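Local coordinates for hypothetical protein TA0175 (Thermoplasma acidophilum, PDB 1KYT) that hydrolyses 2-phosphoglycolate to glycolate and phosphate as a magnesium-dependent homodimeric phosphatase, and releases phosphate from pyrophosphate less efficiently, at residues Glu87-Phe92 with Leu147-Glu152; Leu167-Ile172 with Leu187-Ala192. The protein carries 1 engineered substitution. All blocks are in the same frame, centred on the assembly; numbering follows the deposited sequence.

Overall arrangement
From the N terminus the chain first lays down strands 7-11, 40-44, 65-67, 72-74 and 80-82 of the large mixed sheet, then enters helix 87-96. Interaction 1 closes a loop of 54 residues: the chain leads on through strand 115-117, helix 124-133 and strand 136-141 to strand 144-149, whose end packs back on the first turns of helix 87-96, laying that helix against the small antiparallel sheet. Helix 154-164 follows, and the loop after it opens interaction 2, in series with the first. This shorter closure, through helix 182-185, joins strands 172-175 and 190-193 of the main sheet at their N-terminal ends. The two centres lie about 28 Å apart, and both contacts touch the second subunit.

Interaction 1: residues Glu87-Phe92 with Leu147-Glu152; sequences EGTNKF and LMNRGE
Thr-89 and Phe-92 on helix 87-96 pack against Leu-147 near the end of strand 144-149, a buried, apolar helix-on-sheet contact in the small alpha/beta part, consistent with the cap domain of HAD phosphatases. The helix and strand segments run at 147° to each other, their axes 8.5 Å apart at closest approach. Leu-147 suits its place because one methyl, CD2, fits between Thr-89 CB (3.6 Å) and Phe-92 CD2 (3.5 Å), while CD1 lies 4.1 Å from that same Phe-92 CD2. The leucine and threonine side chains lie alongside, pointing opposite ways, and the phenylalanine is roughly perpendicular to the leucine. Thr-89 divides its branches: CG2 packs 3.5 Å from Leu-147 O, while OG1, placed between backbone N and carbonyl carbon (chi1 52°), bonds Asn-86 O and Thr-115 OG1. At the strand's end, a type II turn from Asn-149 to Glu-152 is pinned where Glu-152 OE1 accepts from Asn-149 N at 3.0 Å and Asn-149 ND2 at 3.1 Å; Gly-151 fits its positive phi. Around this core, strand 115-117 pairs with Leu-147, Ile-138 of strand 136-141 touches the same leucine, and helix 124-133 covers Phe-92 through Val-127 and Ala-131.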
loop_
_atom_site.group_PDB
_atom_site.type_symbol
_atom_site.label_atom_id
_atom_site.label_comp_id
_atom_site.label_asym_id
_atom_site.label_seq_id
_atom_site.Cartn_x
_atom_site.Cartn_y
_atom_site.Cartn_z
ATOM N N GLU A 87 -15.176 15.303 -7.052
ATOM C CA GLU A 87 -16.568 15.300 -7.498
ATOM C C GLU A 87 -17.399 14.229 -6.798
ATOM O O GLU A 87 -18.533 14.476 -6.395
ATOM C CB GLU A 87 -16.632 15.100 -9.020
ATOM C CG GLU A 87 -16.044 16.251 -9.826
ATOM C CD GLU A 87 -16.677 17.583 -9.474
ATOM O OE1 GLU A 87 -17.923 17.656 -9.448
ATOM O OE2 GLU A 87 -15.935 18.557 -9.226
ATOM N N GLY A 88 -16.818 13.042 -6.644
ATOM C CA GLY A 88 -17.530 11.945 -5.997
ATOM C C GLY A 88 -17.551 12.042 -4.483
ATOM O O GLY A 88 -18.583 11.864 -3.841
ATOM N N THR A 89 -16.399 12.315 -3.881
ATOM C CA THR A 89 -16.390 12.435 -2.441
ATOM C C THR A 89 -17.310 13.589 -2.008
ATOM O O THR A 89 -18.034 13.460 -1.036
ATOM C CB THR A 89 -14.972 12.654 -1.913
ATOM O OG1 THR A 89 -14.361 13.753 -2.608
ATOM C CG2 THR A 89 -14.147 11.393 -2.099
ATOM N N ASN A 90 -17.309 14.698 -2.751
ATOM C CA ASN A 90 -18.173 15.818 -2.390
ATOM C C ASN A 90 -19.643 15.426 -2.439
ATOM O O ASN A 90 -20.428 15.845 -1.591
ATOM C CB ASN A 90 -17.923 17.047 -3.294
ATOM C CG ASN A 90 -16.738 17.900 -2.826
ATOM O OD1 ASN A 90 -16.254 17.760 -1.708
ATOM N ND2 ASN A 90 -16.279 18.798 -3.690
ATOM N N LYS A 91 -20.008 14.607 -3.417
ATOM C CA LYS A 91 -21.387 14.154 -3.572
ATOM C C LYS A 91 -21.786 13.214 -2.435
ATOM O O LYS A 91 -22.932 13.219 -1.977
ATOM C CB LYS A 91 -21.566 13.427 -4.907
ATOM C CG LYS A 91 -22.916 12.723 -5.036
ATOM C CD LYS A 91 -23.039 11.952 -6.341
ATOM C CE LYS A 91 -24.372 11.213 -6.421
ATOM N NZ LYS A 91 -25.532 12.130 -6.250
ATOM N N PHE A 92 -20.838 12.396 -1.997
ATOM C CA PHE A 92 -21.090 11.463 -0.910
ATOM C C PHE A 92 -21.389 12.269 0.345
ATOM O O PHE A 92 -22.294 11.941 1.103
ATOM C CB PHE A 92 -19.863 10.577 -0.683
ATOM C CG PHE A 92 -20.047 9.538 0.397
ATOM C CD1 PHE A 92 -20.667 8.326 0.119
ATOM C CD2 PHE A 92 -19.585 9.772 1.687
ATOM C CE1 PHE A 92 -20.820 7.355 1.118
ATOM C CE2 PHE A 92 -19.732 8.807 2.694
ATOM C CZ PHE A 92 -20.349 7.599 2.407
ATOM N N LEU A 147 -12.364 11.940 3.654
ATOM C CA LEU A 147 -13.062 11.004 2.786
ATOM C C LEU A 147 -12.227 10.983 1.529
ATOM O O LEU A 147 -12.159 11.966 0.770
ATOM C CB LEU A 147 -14.464 11.498 2.460
ATOM C CG LEU A 147 -15.251 10.625 1.464
ATOM C CD1 LEU A 147 -15.519 9.253 2.076
ATOM C CD2 LEU A 147 -16.549 11.310 1.091
HETATM N N MSE A 148 -11.594 9.853 1.290
HETATM C CA MSE A 148 -10.683 9.763 0.179
HETATM C C MSE A 148 -10.938 8.641 -0.795
HETATM O O MSE A 148 -11.685 7.701 -0.511
HETATM C CB MSE A 148 -9.280 9.629 0.754
HETATM C CG MSE A 148 -9.053 10.510 1.974
HETATM SE SE MSE A 148 -7.936 11.956 1.515
HETATM C CE MSE A 148 -8.837 13.429 2.315
ATOM N N ASN A 149 -10.322 8.763 -1.964
ATOM C CA ASN A 149 -10.426 7.735 -2.984
ATOM C C ASN A 149 -9.448 6.646 -2.561
ATOM O O ASN A 149 -8.370 6.947 -2.043
ATOM C CB ASN A 149 -10.033 8.301 -4.342
ATOM C CG ASN A 149 -11.094 9.208 -4.911
ATOM O OD1 ASN A 149 -12.155 8.745 -5.293
ATOM N ND2 ASN A 149 -10.820 10.510 -4.949
ATOM N N ARG A 150 -9.836 5.388 -2.748
ATOM C CA ARG A 150 -8.985 4.261 -2.400
ATOM C C ARG A 150 -7.634 4.401 -3.111
ATOM O O ARG A 150 -7.583 4.663 -4.311
ATOM C CB ARG A 150 -9.667 2.950 -2.807
ATOM C CG ARG A 150 -8.810 1.703 -2.655
ATOM C CD ARG A 150 -8.526 1.327 -1.196
ATOM N NE ARG A 150 -9.723 0.855 -0.500
ATOM C CZ ARG A 150 -9.710 0.166 0.633
ATOM N NH1 ARG A 150 -8.561 -0.147 1.226
ATOM N NH2 ARG A 150 -10.857 -0.218 1.180
ATOM N N GLY A 151 -6.538 4.248 -2.369
ATOM C CA GLY A 151 -5.222 4.364 -2.980
ATOM C C GLY A 151 -4.658 5.776 -2.963
ATOM O O GLY A 151 -3.499 6.008 -3.324
ATOM N N GLU A 152 -5.486 6.726 -2.539
ATOM C CA GLU A 152 -5.077 8.121 -2.460
ATOM C C GLU A 152 -4.479 8.279 -1.069
ATOM O O GLU A 152 -5.166 8.693 -0.129
ATOM C CB GLU A 152 -6.309 9.009 -2.642
ATOM C CG GLU A 152 -6.036 10.499 -2.674
ATOM C CD GLU A 152 -7.274 11.295 -3.027
ATOM O OE1 GLU A 152 -8.396 10.706 -3.080
ATOM O OE2 GLU A 152 -7.128 12.509 -3.254
#

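Interaction 2: residues Leu167-Ile172 with Leu187-Ala192; sequences LEYDEI and LPVRKA
The Tyr-169 ring carries Pro-188 on one face, with proline CD 3.6 Å from the ring centroid and 6° off its normal, a CH-pi contact in which the rigid pyrrolidine ring presents its C-H bonds to the aromatic cloud. Val-189 CG1 approaches the same ring obliquely, 3.6 Å from Tyr-169 CD1; Lys-162 of helix 154-164 makes a cation-pi contact with the ring, and the phenol OH bonds Asn-159 OD1. For the other flat pair, the Asp-170 carboxylate lies at the edge of the Arg-190 guanidinium, the two planes 48° apart. Arg-190 grips side-on: NE lies 2.7 Å from Asp-170 OD2, which sits almost in the guanidinium plane, and NH2 reaches Asp-170 OD1 at 3.2 Å from well above the carboxylate plane. Bends in the middle of the arginine chain turn NE and NH2 toward the aspartate. His-3 reinforces the pair, its ND1 bonding Asp-170 OD1 and its O receiving Arg-190 NH2.

These residues stand where two parallel strands of the HAD-type Rossmann-like sheet begin: residues 169-171 form a 3-10 turn leading into strand 172-175, and Arg-190 starts strand 190-193. The pairing opens with Arg-190 N donating to Ile-172 O at 2.7 Å. Just before it, Val-189 CA makes a C-H...O contact with Tyr-169 O, and its beta-branched side chain packs CG1 on Ile-172 CG2 at 3.9 Å, aliphatic surface that suits a buried place; Val-158 of helix 154-164 covers the isoleucine too. Within the turn, Glu-168 N donates to Glu-171 OE1, while Glu-171 OE2 forms a salt bridge with Arg-6. A water donates to Asp-170 OD2 beside the salt bridge, and Phe-156 of the second subunit also packs on Pro-188.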
loop_
_atom_site.group_PDB
_atom_site.type_symbol
_atom_site.label_atom_id
_atom_site.label_comp_id
_atom_site.label_asym_id
_atom_site.label_seq_id
_atom_site.Cartn_x
_atom_site.Cartn_y
_atom_site.Cartn_z
ATOM N N LEU A 167 15.109 7.763 -7.295
ATOM C CA LEU A 167 15.763 7.215 -6.124
ATOM C C LEU A 167 15.437 5.739 -5.928
ATOM O O LEU A 167 14.526 5.193 -6.553
ATOM C CB LEU A 167 15.323 7.982 -4.873
ATOM C CG LEU A 167 15.624 9.485 -4.807
ATOM C CD1 LEU A 167 15.092 10.065 -3.494
ATOM C CD2 LEU A 167 17.120 9.707 -4.918
ATOM N N GLU A 168 16.220 5.102 -5.072
ATOM C CA GLU A 168 15.997 3.717 -4.698
ATOM C C GLU A 168 15.229 3.928 -3.406
ATOM O O GLU A 168 15.393 4.964 -2.764
ATOM C CB GLU A 168 17.322 3.020 -4.402
ATOM C CG GLU A 168 18.263 2.926 -5.591
ATOM C CD GLU A 168 17.674 2.122 -6.735
ATOM O OE1 GLU A 168 17.147 1.015 -6.478
ATOM O OE2 GLU A 168 17.745 2.591 -7.891
ATOM N N TYR A 169 14.376 2.982 -3.036
ATOM C CA TYR A 169 13.618 3.099 -1.795
ATOM C C TYR A 169 14.519 3.351 -0.585
ATOM O O TYR A 169 14.175 4.129 0.302
ATOM C CB TYR A 169 12.812 1.822 -1.538
ATOM C CG TYR A 169 11.509 1.734 -2.295
ATOM C CD1 TYR A 169 10.515 2.692 -2.119
ATOM C CD2 TYR A 169 11.255 0.672 -3.160
ATOM C CE1 TYR A 169 9.285 2.590 -2.788
ATOM C CE2 TYR A 169 10.039 0.558 -3.833
ATOM C CZ TYR A 169 9.059 1.519 -3.639
ATOM O OH TYR A 169 7.852 1.394 -4.290
ATOM N N ASP A 170 15.670 2.691 -0.543
ATOM C CA ASP A 170 16.555 2.862 0.595
ATOM C C ASP A 170 17.273 4.200 0.651
ATOM O O ASP A 170 18.073 4.428 1.548
ATOM C CB ASP A 170 17.580 1.736 0.685
ATOM C CG ASP A 170 18.160 1.611 2.081
ATOM O OD1 ASP A 170 19.350 1.267 2.215
ATOM O OD2 ASP A 170 17.412 1.858 3.055
ATOM N N GLU A 171 16.997 5.080 -0.314
ATOM C CA GLU A 171 17.582 6.415 -0.301
ATOM C C GLU A 171 16.522 7.358 0.262
ATOM O O GLU A 171 16.742 8.558 0.394
ATOM C CB GLU A 171 17.963 6.854 -1.716
ATOM C CG GLU A 171 19.081 6.030 -2.327
ATOM C CD GLU A 171 19.428 6.472 -3.727
ATOM O OE1 GLU A 171 18.570 6.364 -4.627
ATOM O OE2 GLU A 171 20.567 6.934 -3.927
ATOM N N ILE A 172 15.367 6.792 0.595
ATOM C CA ILE A 172 14.251 7.567 1.117
ATOM C C ILE A 172 13.990 7.230 2.570
ATOM O O ILE A 172 13.976 6.058 2.955
ATOM C CB ILE A 172 12.944 7.291 0.335
ATOM C CG1 ILE A 172 13.063 7.816 -1.097
ATOM C CG2 ILE A 172 11.732 7.928 1.068
ATOM C CD1 ILE A 172 11.909 7.387 -1.967
ATOM N N LEU A 187 6.391 0.442 2.853
ATOM C CA LEU A 187 7.229 0.460 1.653
ATOM C C LEU A 187 8.655 0.106 2.074
ATOM O O LEU A 187 8.990 0.189 3.250
ATOM C CB LEU A 187 7.218 1.840 0.986
ATOM C CG LEU A 187 5.886 2.336 0.428
ATOM C CD1 LEU A 187 6.034 3.778 -0.026
ATOM C CD2 LEU A 187 5.448 1.449 -0.727
ATOM N N PRO A 188 9.526 -0.263 1.116
ATOM C CA PRO A 188 10.913 -0.635 1.414
ATOM C C PRO A 188 11.839 0.535 1.709
ATOM O O PRO A 188 13.048 0.455 1.492
ATOM C CB PRO A 188 11.351 -1.404 0.157
ATOM C CG PRO A 188 10.059 -1.719 -0.555
ATOM C CD PRO A 188 9.236 -0.508 -0.299
ATOM N N VAL A 189 11.264 1.615 2.226
ATOM C CA VAL A 189 12.019 2.812 2.548
ATOM C C VAL A 189 12.642 2.726 3.934
ATOM O O VAL A 189 12.410 1.763 4.671
ATOM C CB VAL A 189 11.101 4.031 2.519
ATOM C CG1 VAL A 189 10.553 4.238 1.126
ATOM C CG2 VAL A 189 9.937 3.809 3.509
ATOM N N ARG A 190 13.439 3.734 4.283
ATOM C CA ARG A 190 14.042 3.799 5.608
ATOM C C ARG A 190 12.950 4.447 6.464
ATOM O O ARG A 190 12.200 5.297 5.980
ATOM C CB ARG A 190 15.297 4.667 5.612
ATOM C CG ARG A 190 16.218 4.382 6.787
ATOM C CD ARG A 190 16.910 3.031 6.623
ATOM N NE ARG A 190 17.799 3.012 5.461
ATOM C CZ ARG A 190 18.972 3.638 5.408
ATOM N NH1 ARG A 190 19.403 4.324 6.451
ATOM N NH2 ARG A 190 19.706 3.597 4.305
ATOM N N LYS A 191 12.875 4.053 7.732
ATOM C CA LYS A 191 11.827 4.539 8.625
ATOM C C LYS A 191 12.289 5.019 9.988
ATOM O O LYS A 191 13.173 4.415 10.604
ATOM C CB LYS A 191 10.817 3.414 8.843
ATOM C CG LYS A 191 10.181 2.875 7.583
ATOM C CD LYS A 191 9.441 1.585 7.886
ATOM C CE LYS A 191 10.019 0.430 7.123
ATOM N NZ LYS A 191 9.684 0.552 5.687
ATOM N N ALA A 192 11.655 6.081 10.473
ATOM C CA ALA A 192 11.955 6.628 11.789
ATOM C C ALA A 192 10.656 7.166 12.354
ATOM O O ALA A 192 9.778 7.602 11.602
ATOM C CB ALA A 192 12.990 7.735 11.695
HETATM O O HOH W 1 14.801 0.578 3.328
#